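Local coordinates for protein 11R-lipoxygenase (Gersemia fruticosa, PDB 3VF1) that probably inserts molecular oxygen into polyunsaturated fatty acids, acting as a calcium-dependent lipoxygenase with a non-heme iron centre, at residues A[42-47]-A[84-89]; A[104-109]-A[119-124]; A[50-55]-A[78-83]. All coordinates share one frame; numbering follows the deposited sequence.

Contact 1: residues A[42-47]-A[84-89]; sequences IKLTGK and AMITLK
Ile42 to Gly46 runs antiparallel to Ala84 to Lys89, the two strand axes 4.7 Å apart at their nearest and 162° between their directions. Lys43 and Thr87 make a hydrogen-bonded pair: Lys43 N gives to Thr87 O, and Thr87 N gives to Lys43 O, each at 3.0 Å. The first donor sits in the carbonyl plane and the second is tilted from it. Farther along, the regular pairing breaks. Thr45 N donates to Met85 O at 3.1 Å, but Thr45 O takes its bond from Ala84 N at 2.9 Å, so that Ala84 and Met85 both face Thr45 in a classic beta bulge. These are the two inner strands of one four-stranded sheet in the beta sandwich of the PLAT domain. Ile42, Leu44, Ile86 and Leu88 lie on its inner face, where Leu44 and Ile86 both lie on Ile106 of the other sheet. Ile42 and Leu88 run side by side, with Leu88 CD2 3.9 Å from Ile42 CB. Ile86 divides its branches between two neighbours. With chi1 at 70°, its CG1 stands between backbone N and carbonyl carbon and carries CD1 to within 4.1 Å of Ile42 CD1. Its CG2 meets Leu44 CD2 at 4.0 Å. On the opposite face Met85 brings CG close to Thr45 CB, and its side chain also packs on Thr149, Ile150 and Gln153 of helix 148-164. At the bulge, Ala84 CB also touches Lys47 CA, and Lys47 NZ is salt-bridged to Glu82.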
loop_
_atom_site.group_PDB
_atom_site.type_symbol
_atom_site.label_atom_id
_atom_site.label_comp_id
_atom_site.label_asym_id
_atom_site.label_seq_id
_atom_site.Cartn_x
_atom_site.Cartn_y
_atom_site.Cartn_z
ATOM N N ILE A 42 -30.355 -15.420 16.532
ATOM C CA ILE A 42 -29.079 -16.068 16.818
ATOM C C ILE A 42 -29.247 -17.527 17.241
ATOM O O ILE A 42 -29.847 -17.820 18.274
ATOM C CB ILE A 42 -28.299 -15.306 17.913
ATOM C CG1 ILE A 42 -27.014 -16.057 18.264
ATOM C CG2 ILE A 42 -29.163 -15.105 19.153
ATOM C CD1 ILE A 42 -26.072 -15.274 19.148
ATOM N N LYS A 43 -28.718 -18.439 16.429
ATOM C CA LYS A 43 -28.748 -19.864 16.748
ATOM C C LYS A 43 -27.374 -20.341 17.200
ATOM O O LYS A 43 -26.412 -20.312 16.431
ATOM C CB LYS A 43 -29.200 -20.684 15.537
ATOM C CG LYS A 43 -29.162 -22.190 15.773
ATOM C CD LYS A 43 -29.762 -22.972 14.611
ATOM C CE LYS A 43 -28.920 -22.852 13.354
ATOM N NZ LYS A 43 -29.405 -23.760 12.277
ATOM N N LEU A 44 -27.285 -20.783 18.449
ATOM C CA LEU A 44 -26.029 -21.278 18.994
ATOM C C LEU A 44 -25.794 -22.716 18.545
ATOM O O LEU A 44 -26.739 -23.442 18.240
ATOM C CB LEU A 44 -26.047 -21.210 20.520
ATOM C CG LEU A 44 -26.609 -19.917 21.117
ATOM C CD1 LEU A 44 -26.321 -19.845 22.610
ATOM C CD2 LEU A 44 -26.049 -18.700 20.400
ATOM N N THR A 45 -24.529 -23.121 18.503
ATOM C CA THR A 45 -24.172 -24.488 18.141
ATOM C C THR A 45 -23.024 -24.981 19.010
ATOM O O THR A 45 -21.976 -24.343 19.096
ATOM C CB THR A 45 -23.763 -24.599 16.661
ATOM O OG1 THR A 45 -24.863 -24.216 15.828
ATOM C CG2 THR A 45 -23.351 -26.024 16.326
ATOM N N GLY A 46 -23.229 -26.125 19.655
ATOM C CA GLY A 46 -22.234 -26.681 20.551
ATOM C C GLY A 46 -21.113 -27.379 19.806
ATOM O O GLY A 46 -21.242 -27.696 18.623
ATOM N N LYS A 47 -20.011 -27.623 20.506
ATOM C CA LYS A 47 -18.847 -28.269 19.910
ATOM C C LYS A 47 -19.199 -29.643 19.346
ATOM O O LYS A 47 -18.585 -30.101 18.381
ATOM C CB LYS A 47 -17.729 -28.403 20.947
ATOM C CG LYS A 47 -16.470 -29.078 20.422
ATOM C CD LYS A 47 -15.324 -28.982 21.420
ATOM C CE LYS A 47 -15.673 -29.648 22.743
ATOM N NZ LYS A 47 -14.547 -29.583 23.718
ATOM N N ALA A 84 -19.308 -23.602 19.873
ATOM C CA ALA A 84 -18.222 -23.555 18.902
ATOM C C ALA A 84 -18.440 -22.432 17.895
ATOM O O ALA A 84 -17.482 -21.853 17.385
ATOM C CB ALA A 84 -18.103 -24.889 18.189
ATOM N N MET A 85 -19.703 -22.129 17.612
ATOM C CA MET A 85 -20.039 -21.096 16.643
ATOM C C MET A 85 -21.474 -20.617 16.828
ATOM O O MET A 85 -22.268 -21.250 17.521
ATOM C CB MET A 85 -19.855 -21.630 15.223
ATOM C CG MET A 85 -20.838 -22.722 14.842
ATOM S SD MET A 85 -20.467 -23.470 13.245
ATOM C CE MET A 85 -18.939 -24.320 13.621
ATOM N N ILE A 86 -21.794 -19.489 16.201
ATOM C CA ILE A 86 -23.142 -18.940 16.234
ATOM C C ILE A 86 -23.578 -18.612 14.817
ATOM O O ILE A 86 -22.744 -18.402 13.938
ATOM C CB ILE A 86 -23.211 -17.655 17.083
ATOM C CG1 ILE A 86 -22.472 -16.512 16.381
ATOM C CG2 ILE A 86 -22.632 -17.905 18.469
ATOM C CD1 ILE A 86 -22.484 -15.203 17.146
ATOM N N THR A 87 -24.886 -18.567 14.596
ATOM C CA THR A 87 -25.424 -18.206 13.292
ATOM C C THR A 87 -26.369 -17.020 13.435
ATOM O O THR A 87 -27.219 -16.996 14.323
ATOM C CB THR A 87 -26.173 -19.382 12.643
ATOM O OG1 THR A 87 -25.330 -20.542 12.633
ATOM C CG2 THR A 87 -26.575 -19.038 11.217
ATOM N N LEU A 88 -26.212 -16.038 12.554
ATOM C CA LEU A 88 -27.001 -14.816 12.618
ATOM C C LEU A 88 -27.807 -14.638 11.338
ATOM O O LEU A 88 -27.298 -14.856 10.239
ATOM C CB LEU A 88 -26.085 -13.613 12.839
ATOM C CG LEU A 88 -25.359 -13.599 14.186
ATOM C CD1 LEU A 88 -24.199 -12.616 14.165
ATOM C CD2 LEU A 88 -26.329 -13.258 15.309
ATOM N N LYS A 89 -29.068 -14.248 11.490
ATOM C CA LYS A 89 -29.966 -14.088 10.353
ATOM C C LYS A 89 -30.819 -12.840 10.530
ATOM O O LYS A 89 -31.310 -12.566 11.624
ATOM C CB LYS A 89 -30.866 -15.321 10.222
ATOM C CG LYS A 89 -31.960 -15.205 9.167
ATOM C CD LYS A 89 -31.395 -15.221 7.758
ATOM C CE LYS A 89 -32.488 -15.030 6.719
ATOM N NZ LYS A 89 -31.946 -15.005 5.332
#

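Contact 2: residues A[104-109]-A[119-124]; sequences VIIEKI and YIFPCY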
loop_
_atom_site.group_PDB
_atom_site.type_symbol
_atom_site.label_atom_id
_atom_site.label_comp_id
_atom_site.label_asym_id
_atom_site.label_seq_id
_atom_site.Cartn_x
_atom_site.Cartn_y
_atom_site.Cartn_z
ATOM N N VAL A 104 -19.712 -10.845 19.589
ATOM C CA VAL A 104 -20.779 -11.335 20.451
ATOM C C VAL A 104 -20.183 -12.106 21.624
ATOM O O VAL A 104 -19.249 -12.887 21.457
ATOM C CB VAL A 104 -21.747 -12.253 19.682
ATOM C CG1 VAL A 104 -22.838 -12.773 20.607
ATOM C CG2 VAL A 104 -22.353 -11.513 18.499
ATOM N N ILE A 105 -20.729 -11.876 22.813
ATOM C CA ILE A 105 -20.266 -12.550 24.018
ATOM C C ILE A 105 -21.417 -13.313 24.660
ATOM O O ILE A 105 -22.408 -12.717 25.080
ATOM C CB ILE A 105 -19.713 -11.548 25.042
ATOM C CG1 ILE A 105 -18.614 -10.693 24.407
ATOM C CG2 ILE A 105 -19.192 -12.281 26.272
ATOM C CD1 ILE A 105 -18.143 -9.555 25.285
ATOM N N ILE A 106 -21.281 -14.631 24.737
ATOM C CA ILE A 106 -22.328 -15.472 25.305
ATOM C C ILE A 106 -21.852 -16.133 26.591
ATOM O O ILE A 106 -20.984 -17.004 26.566
ATOM C CB ILE A 106 -22.763 -16.564 24.314
ATOM C CG1 ILE A 106 -23.181 -15.931 22.984
ATOM C CG2 ILE A 106 -23.901 -17.387 24.899
ATOM C CD1 ILE A 106 -23.546 -16.935 21.913
ATOM N N GLU A 107 -22.424 -15.714 27.715
ATOM C CA GLU A 107 -22.090 -16.305 29.006
ATOM C C GLU A 107 -23.112 -17.369 29.391
ATOM O O GLU A 107 -24.320 -17.154 29.285
ATOM C CB GLU A 107 -22.016 -15.230 30.091
ATOM C CG GLU A 107 -21.702 -15.783 31.474
ATOM C CD GLU A 107 -21.398 -14.697 32.487
ATOM O OE1 GLU A 107 -21.521 -13.503 32.136
ATOM O OE2 GLU A 107 -21.032 -15.035 33.632
ATOM N N LYS A 108 -22.615 -18.519 29.833
ATOM C CA LYS A 108 -23.473 -19.628 30.225
ATOM C C LYS A 108 -22.796 -20.448 31.314
ATOM O O LYS A 108 -21.781 -20.032 31.871
ATOM C CB LYS A 108 -23.773 -20.515 29.018
ATOM C CG LYS A 108 -22.566 -21.280 28.500
ATOM C CD LYS A 108 -22.939 -22.204 27.349
ATOM C CE LYS A 108 -23.706 -23.430 27.824
ATOM N NZ LYS A 108 -22.865 -24.359 28.631
ATOM N N ILE A 109 -23.362 -21.613 31.614
ATOM C CA ILE A 109 -22.786 -22.508 32.611
ATOM C C ILE A 109 -22.854 -23.960 32.152
ATOM O O ILE A 109 -23.897 -24.431 31.704
ATOM C CB ILE A 109 -23.495 -22.371 33.977
ATOM C CG1 ILE A 109 -25.009 -22.515 33.804
ATOM C CG2 ILE A 109 -23.151 -21.037 34.619
ATOM C CD1 ILE A 109 -25.806 -22.270 35.068
ATOM N N TYR A 119 -18.025 -17.121 25.993
ATOM C CA TYR A 119 -17.584 -17.509 24.659
ATOM C C TYR A 119 -17.590 -16.293 23.739
ATOM O O TYR A 119 -18.650 -15.832 23.313
ATOM C CB TYR A 119 -18.491 -18.605 24.099
ATOM C CG TYR A 119 -18.438 -19.892 24.893
ATOM C CD1 TYR A 119 -19.017 -19.977 26.152
ATOM C CD2 TYR A 119 -17.808 -21.020 24.383
ATOM C CE1 TYR A 119 -18.969 -21.149 26.883
ATOM C CE2 TYR A 119 -17.755 -22.197 25.107
ATOM C CZ TYR A 119 -18.338 -22.255 26.355
ATOM O OH TYR A 119 -18.291 -23.421 27.084
ATOM N N ILE A 120 -16.402 -15.777 23.440
ATOM C CA ILE A 120 -16.270 -14.582 22.615
ATOM C C ILE A 120 -16.295 -14.951 21.135
ATOM O O ILE A 120 -15.642 -15.905 20.713
ATOM C CB ILE A 120 -14.956 -13.830 22.909
ATOM C CG1 ILE A 120 -14.732 -13.691 24.417
ATOM C CG2 ILE A 120 -14.971 -12.460 22.245
ATOM C CD1 ILE A 120 -15.756 -12.832 25.116
ATOM N N PHE A 121 -17.049 -14.187 20.352
ATOM C CA PHE A 121 -17.158 -14.434 18.920
ATOM C C PHE A 121 -16.777 -13.188 18.124
ATOM O O PHE A 121 -17.633 -12.355 17.824
ATOM C CB PHE A 121 -18.579 -14.875 18.568
ATOM C CG PHE A 121 -18.989 -16.159 19.225
ATOM C CD1 PHE A 121 -19.532 -16.160 20.497
ATOM C CD2 PHE A 121 -18.826 -17.369 18.572
ATOM C CE1 PHE A 121 -19.906 -17.340 21.104
ATOM C CE2 PHE A 121 -19.198 -18.552 19.177
ATOM C CZ PHE A 121 -19.739 -18.535 20.444
ATOM N N PRO A 122 -15.485 -13.059 17.780
ATOM C CA PRO A 122 -14.999 -11.915 17.001
ATOM C C PRO A 122 -15.634 -11.900 15.616
ATOM O O PRO A 122 -15.472 -12.861 14.863
ATOM C CB PRO A 122 -13.487 -12.167 16.902
ATOM C CG PRO A 122 -13.180 -13.175 17.966
ATOM C CD PRO A 122 -14.406 -14.013 18.086
ATOM N N CYS A 123 -16.349 -10.829 15.288
ATOM C CA CYS A 123 -17.143 -10.784 14.065
ATOM C C CYS A 123 -16.657 -9.701 13.102
ATOM O O CYS A 123 -15.947 -9.994 12.139
ATOM C CB CYS A 123 -18.617 -10.566 14.414
ATOM S SG CYS A 123 -19.724 -10.530 12.991
ATOM N N TYR A 124 -17.041 -8.454 13.364
ATOM C CA TYR A 124 -16.671 -7.337 12.499
ATOM C C TYR A 124 -17.170 -7.555 11.072
ATOM O O TYR A 124 -16.407 -7.468 10.109
ATOM C CB TYR A 124 -15.157 -7.131 12.527
ATOM C CG TYR A 124 -14.626 -6.960 13.930
ATOM C CD1 TYR A 124 -14.800 -5.767 14.613
ATOM C CD2 TYR A 124 -13.970 -7.997 14.577
ATOM C CE1 TYR A 124 -14.327 -5.605 15.900
ATOM C CE2 TYR A 124 -13.491 -7.844 15.865
ATOM C CZ TYR A 124 -13.674 -6.646 16.521
ATOM O OH TYR A 124 -13.204 -6.483 17.806
#
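Phe121 and Tyr119 each turn a ring edge to a carbonyl oxygen of the partner strand. Phe121 CD1 comes 3.4 Å from Val104 O, and Tyr119 CD1 comes 3.6 Å from Ile106 O, with the oxygen in the plane of the ring both times. A shared first torsion helps: chi1 is -62° in Phe121 and -64° in Tyr119, with CG anti to the carbonyl carbon. The same two oxygens accept the backbone bonds of these residues, Phe121 N to Val104 O at 2.8 Å and Tyr119 N to Ile106 O at 3.0 Å. Val104 N and Ile106 N donate back to Phe121 O and Tyr119 O, completing two hydrogen-bonded pairs of an antiparallel hairpin, strands 100-109 and 116-124, at one side of a PLAT-domain sheet. The rings lie on its inner face, where Phe121 also packs on Ile83 and Ile86 of the facing sheet. Ile106 CD1 approaches Phe121 CE1 obliquely at 3.8 Å. Lys108 crosses Tyr119 in a similar manner, its CG 3.9 Å from Tyr119 CE1, while its NZ is hydrogen-bonded to Gly81 O. A serine in place of Tyr119 would probably strip the ring from beside Lys108 CG and CD, leaving the middle of the lysine chain less firmly placed, though NZ could keep its bond. On the reverse face Ile105 and Ile120 lie side by side, pointing the same way. Ile120 bends at chi2 (-65°) and sets CD1 against Ile105 CG1 at 3.6 Å, with Ile105 CG2 almost as near.

Contact 3: residues A[50-55]-A[78-83]; sequences AETSAF and VDVGEI
Ala50 and Val80 meet through apolar groups, with Ala50 CB 3.8 Å from Val80 CA and 4.2 Å from Val80 CB. Thr52 adds its methyl group. Its chi1 of 82° puts OG1 between the backbone N and the carbonyl carbon and leaves CG2 opposite that carbon, reaching toward segment 78-83. There Thr52 CG2 stands 3.2 Å from Val78 O. The Thr52 side chain also crosses that of Val80, its CG2 beside CG1; since Val80 CG1 is modelled too close to Ala50 O, how tight that meeting is remains doubtful.

Polar interactions stay within each segment or lead outward, and no hydrogen bond spans the two. Thr52 OG1 donates to Ser53 O at 3.2 Å, from above the carbonyl plane, while Gly81 N makes a weak bond to Asp79 OD1. Gly81 has phi 91° and psi -117°, backbone angles at which a side chain would collide with Val80 O. From outside, Tyr22 OH is hydrogen-bonded to Val78 O and, weakly, to Val80 N.

Among the charged groups, Glu51 OE2 forms a long, weak ion pair with Lys43 of strand 40-46. Two loops meet here at one end of the PLAT beta sandwich: 50-55 joins strand 40-46 to its sheet neighbour 55-57, and 78-83 passes from strand 70-77 of one sheet to strand 83-90 of the other.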
loop_
_atom_site.group_PDB
_atom_site.type_symbol
_atom_site.label_atom_id
_atom_site.label_comp_id
_atom_site.label_asym_id
_atom_site.label_seq_id
_atom_site.Cartn_x
_atom_site.Cartn_y
_atom_site.Cartn_z
ATOM N N ALA A 50 -24.756 -30.132 19.050
ATOM C CA ALA A 50 -26.006 -29.760 19.704
ATOM C C ALA A 50 -26.305 -28.281 19.477
ATOM O O ALA A 50 -25.628 -27.417 20.027
ATOM C CB ALA A 50 -25.926 -30.063 21.190
ATOM N N GLU A 51 -27.319 -27.994 18.664
ATOM C CA GLU A 51 -27.688 -26.612 18.366
ATOM C C GLU A 51 -29.050 -26.251 18.958
ATOM O O GLU A 51 -29.907 -27.116 19.145
ATOM C CB GLU A 51 -27.684 -26.364 16.854
ATOM C CG GLU A 51 -28.664 -27.224 16.070
ATOM C CD GLU A 51 -28.610 -26.952 14.578
ATOM O OE1 GLU A 51 -29.343 -27.624 13.821
ATOM O OE2 GLU A 51 -27.834 -26.064 14.164
ATOM N N THR A 52 -29.237 -24.967 19.247
ATOM C CA THR A 52 -30.459 -24.484 19.879
ATOM C C THR A 52 -31.444 -23.982 18.829
ATOM O O THR A 52 -31.319 -24.300 17.646
ATOM C CB THR A 52 -30.166 -23.326 20.852
ATOM O OG1 THR A 52 -30.058 -22.097 20.121
ATOM C CG2 THR A 52 -28.878 -23.577 21.617
ATOM N N SER A 53 -32.423 -23.196 19.269
ATOM C CA SER A 53 -33.397 -22.604 18.361
ATOM C C SER A 53 -33.111 -21.117 18.175
ATOM O O SER A 53 -32.540 -20.468 19.053
ATOM C CB SER A 53 -34.817 -22.807 18.891
ATOM O OG SER A 53 -35.779 -22.334 17.962
ATOM N N ALA A 54 -33.516 -20.586 17.027
ATOM C CA ALA A 54 -33.227 -19.203 16.670
ATOM C C ALA A 54 -33.865 -18.208 17.636
ATOM O O ALA A 54 -35.055 -17.906 17.533
ATOM C CB ALA A 54 -33.698 -18.927 15.250
ATOM N N PHE A 55 -33.070 -17.699 18.572
ATOM C CA PHE A 55 -33.518 -16.622 19.447
ATOM C C PHE A 55 -33.790 -15.382 18.606
ATOM O O PHE A 55 -33.415 -15.329 17.435
ATOM C CB PHE A 55 -32.462 -16.305 20.505
ATOM C CG PHE A 55 -32.206 -17.429 21.466
ATOM C CD1 PHE A 55 -33.103 -17.703 22.482
ATOM C CD2 PHE A 55 -31.066 -18.206 21.359
ATOM C CE1 PHE A 55 -32.872 -18.735 23.369
ATOM C CE2 PHE A 55 -30.829 -19.238 22.245
ATOM C CZ PHE A 55 -31.732 -19.503 23.251
ATOM N N VAL A 78 -32.330 -25.142 24.491
ATOM C CA VAL A 78 -31.652 -26.433 24.544
ATOM C C VAL A 78 -30.166 -26.259 24.834
ATOM O O VAL A 78 -29.484 -25.484 24.167
ATOM C CB VAL A 78 -31.815 -27.198 23.213
ATOM C CG1 VAL A 78 -30.894 -28.412 23.171
ATOM C CG2 VAL A 78 -33.266 -27.615 23.012
ATOM N N ASP A 79 -29.668 -26.980 25.833
ATOM C CA ASP A 79 -28.255 -26.915 26.184
ATOM C C ASP A 79 -27.397 -27.501 25.070
ATOM O O ASP A 79 -27.765 -28.498 24.448
ATOM C CB ASP A 79 -27.991 -27.661 27.493
ATOM C CG ASP A 79 -26.562 -27.503 27.979
ATOM O OD1 ASP A 79 -25.641 -27.472 27.137
ATOM O OD2 ASP A 79 -26.358 -27.404 29.206
ATOM N N VAL A 80 -26.249 -26.876 24.826
ATOM C CA VAL A 80 -25.352 -27.302 23.756
ATOM C C VAL A 80 -23.954 -27.656 24.265
ATOM O O VAL A 80 -23.167 -28.276 23.549
ATOM C CB VAL A 80 -25.223 -26.206 22.681
ATOM C CG1 VAL A 80 -26.599 -25.820 22.150
ATOM C CG2 VAL A 80 -24.501 -24.990 23.241
ATOM N N GLY A 81 -23.650 -27.263 25.497
ATOM C CA GLY A 81 -22.345 -27.516 26.083
ATOM C C GLY A 81 -21.398 -26.363 25.820
ATOM O O GLY A 81 -21.637 -25.248 26.281
ATOM N N GLU A 82 -20.320 -26.628 25.088
ATOM C CA GLU A 82 -19.404 -25.570 24.671
ATOM C C GLU A 82 -19.807 -25.040 23.303
ATOM O O GLU A 82 -19.938 -25.806 22.349
ATOM C CB GLU A 82 -17.963 -26.078 24.620
ATOM C CG GLU A 82 -17.349 -26.347 25.983
ATOM C CD GLU A 82 -15.836 -26.245 25.969
ATOM O OE1 GLU A 82 -15.213 -26.743 25.006
ATOM O OE2 GLU A 82 -15.269 -25.659 26.917
ATOM N N ILE A 83 -19.997 -23.728 23.209
ATOM C CA ILE A 83 -20.432 -23.112 21.963
ATOM C C ILE A 83 -19.240 -22.947 21.027
ATOM O O ILE A 83 -18.280 -22.244 21.345
ATOM C CB ILE A 83 -21.080 -21.735 22.197
ATOM C CG1 ILE A 83 -22.060 -21.793 23.373
ATOM C CG2 ILE A 83 -21.794 -21.274 20.933
ATOM C CD1 ILE A 83 -22.628 -20.448 23.760
#

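Contacts 1 and 2 are strand pairings in the two facing sheets of the PLAT sandwich, largely buried, and they meet in its core, where Leu44 CD2 is 3.4 Å from Ile106 CD1. Contact 3 joins loops nearer the surface and is nested within the stretch of chain that contact 1 closes. Backbone hydrogen bonds carry the first two; van der Waals packing alone spans the third. Segment 78-83 is tied by a salt bridge to contact 1 and by a hydrogen bond to contact 2, while segment 50-55 is joined to contact 1 by a probable hydrogen bond between Leu44 O and Thr52 N (3.1 Å). Ile83, at the end of segment 78-83, enters the core.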